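Local structure of uracil-DNA glycosylase (Nitratifractor salsuginis, 5X3G) at residues Q151-E154 / L155-F159. The protein belongs to the uracil-DNA glycosylase family, an alpha/beta protein built round a four-stranded parallel sheet flanked by helices. Sequence-based numbering, arbitrary orientation.
Sequences QMRE and LRENF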
loop_
_atom_site.group_PDB
_atom_site.type_symbol
_atom_site.label_atom_id
_atom_site.label_comp_id
_atom_site.label_asym_id
_atom_site.label_seq_id
_atom_site.Cartn_x
_atom_site.Cartn_y
_atom_site.Cartn_z
ATOM N N GLN A 151 -3.014 -8.016 -14.796
ATOM C CA GLN A 151 -3.732 -6.843 -14.321
ATOM C C GLN A 151 -3.146 -6.373 -12.994
ATOM O O GLN A 151 -2.745 -7.184 -12.156
ATOM C CB GLN A 151 -5.233 -7.152 -14.165
ATOM C CG GLN A 151 -5.963 -7.342 -15.488
ATOM C CD GLN A 151 -6.193 -6.032 -16.214
ATOM O OE1 GLN A 151 -6.580 -5.033 -15.607
ATOM N NE2 GLN A 151 -5.944 -6.026 -17.516
HETATM N N MSE A 152 -3.094 -5.054 -12.818
HETATM C CA MSE A 152 -2.631 -4.448 -11.568
HETATM C C MSE A 152 -3.508 -4.882 -10.397
HETATM O O MSE A 152 -3.027 -5.041 -9.268
HETATM C CB MSE A 152 -2.609 -2.921 -11.708
HETATM C CG MSE A 152 -2.435 -2.141 -10.422
HETATM SE SE MSE A 152 -0.668 -2.377 -9.642
HETATM C CE MSE A 152 0.389 -1.361 -10.928
ATOM N N ARG A 153 -4.799 -5.081 -10.679
ATOM C CA ARG A 153 -5.699 -5.647 -9.679
ATOM C C ARG A 153 -5.146 -6.953 -9.124
ATOM O O ARG A 153 -5.203 -7.196 -7.912
ATOM C CB ARG A 153 -7.087 -5.877 -10.279
ATOM C CG ARG A 153 -8.130 -6.309 -9.252
ATOM C CD ARG A 153 -9.207 -7.231 -9.829
ATOM N NE ARG A 153 -9.390 -7.096 -11.272
ATOM C CZ ARG A 153 -9.195 -8.081 -12.145
ATOM N NH1 ARG A 153 -8.810 -9.279 -11.725
ATOM N NH2 ARG A 153 -9.389 -7.869 -13.440
ATOM N N GLU A 154 -4.596 -7.801 -9.998
ATOM C CA GLU A 154 -4.086 -9.101 -9.569
ATOM C C GLU A 154 -2.777 -8.977 -8.800
ATOM O O GLU A 154 -2.490 -9.817 -7.939
ATOM C CB GLU A 154 -3.904 -10.013 -10.781
ATOM C CG GLU A 154 -5.107 -10.057 -11.707
ATOM C CD GLU A 154 -4.842 -10.857 -12.964
ATOM O OE1 GLU A 154 -3.742 -10.719 -13.539
ATOM O OE2 GLU A 154 -5.732 -11.631 -13.377
ATOM N N LEU A 155 -1.964 -7.963 -9.106
ATOM C CA LEU A 155 -0.776 -7.706 -8.297
ATOM C C LEU A 155 -1.161 -7.263 -6.891
ATOM O O LEU A 155 -0.569 -7.718 -5.903
ATOM C CB LEU A 155 0.106 -6.654 -8.975
ATOM C CG LEU A 155 1.323 -6.121 -8.212
ATOM C CD1 LEU A 155 2.234 -7.262 -7.790
ATOM C CD2 LEU A 155 2.088 -5.108 -9.053
ATOM N N ARG A 156 -2.151 -6.375 -6.781
ATOM C CA ARG A 156 -2.704 -6.021 -5.476
ATOM C C ARG A 156 -3.209 -7.259 -4.737
ATOM O O ARG A 156 -2.875 -7.486 -3.564
ATOM C CB ARG A 156 -3.821 -4.991 -5.674
ATOM C CG ARG A 156 -4.401 -4.372 -4.414
ATOM C CD ARG A 156 -5.608 -5.158 -3.929
ATOM N NE ARG A 156 -6.759 -4.978 -4.812
ATOM C CZ ARG A 156 -7.863 -5.716 -4.760
ATOM N NH1 ARG A 156 -8.859 -5.484 -5.604
ATOM N NH2 ARG A 156 -7.971 -6.686 -3.862
ATOM N N GLU A 157 -4.012 -8.078 -5.422
ATOM C CA GLU A 157 -4.542 -9.296 -4.819
ATOM C C GLU A 157 -3.424 -10.221 -4.356
ATOM O O GLU A 157 -3.552 -10.892 -3.328
ATOM C CB GLU A 157 -5.449 -10.021 -5.814
ATOM C CG GLU A 157 -6.769 -9.320 -6.083
ATOM C CD GLU A 157 -7.551 -9.971 -7.208
ATOM O OE1 GLU A 157 -6.935 -10.668 -8.042
ATOM O OE2 GLU A 157 -8.785 -9.786 -7.258
ATOM N N ASN A 158 -2.319 -10.273 -5.104
ATOM C CA ASN A 158 -1.198 -11.116 -4.704
ATOM C C ASN A 158 -0.459 -10.536 -3.505
ATOM O O ASN A 158 0.040 -11.295 -2.666
ATOM C CB ASN A 158 -0.235 -11.316 -5.874
ATOM C CG ASN A 158 -0.790 -12.242 -6.937
ATOM O OD1 ASN A 158 -1.791 -12.932 -6.722
ATOM N ND2 ASN A 158 -0.130 -12.277 -8.087
ATOM N N PHE A 159 -0.354 -9.207 -3.416
ATOM C CA PHE A 159 0.110 -8.591 -2.176
ATOM C C PHE A 159 -0.715 -9.081 -0.997
ATOM O O PHE A 159 -0.172 -9.472 0.043
ATOM C CB PHE A 159 0.027 -7.067 -2.261
ATOM C CG PHE A 159 1.256 -6.411 -2.813
ATOM C CD1 PHE A 159 2.462 -6.481 -2.136
ATOM C CD2 PHE A 159 1.194 -5.686 -3.991
ATOM C CE1 PHE A 159 3.590 -5.862 -2.640
ATOM C CE2 PHE A 159 2.315 -5.066 -4.498
ATOM C CZ PHE A 159 3.517 -5.152 -3.820
#
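Met152 and Leu155 meet on the buried side of a local, within-helix contact: the first turns of helix 152-161, which leads into the edge strand 164-168 of the parallel sheet. Four i to i+4 backbone bonds bind the turns, the straightest from Arg156 N to Met152 O (3.0 Å, 173°). Gln151 takes the N-cap position, and Glu154, three residues on, reaches back to it with an extended chain: with CG beside its own backbone N (chi1 -49°), OE1 accepts Gln151 N at 3.1 Å from above the carboxylate plane, and Ser150 N as well. A carboxylate suits this place because the N-H groups of a helix start lack acceptors within the helix. Inward, Met152 SE, a selenomethionine atom, lies 3.9 Å from Leu155 CD2, while Phe159 packs on Val164 and Leu166. Outside, Arg153 and Glu157 run alongside each other; Arg153 CD lies 3.6 Å from Glu157 OE2. Arg153 NH1 stays 4.4 Å from Glu157 OE1, beyond a salt bridge. Arg156 pairs with Glu160, and Asn158 ND2 binds Leu251 O. The chemistry divides the helix: Met152, Leu155 and Phe159 are buried, the carboxylate of Glu154 holds the helix's N-terminal end, and the Arg153-Glu157 attraction is probably modest.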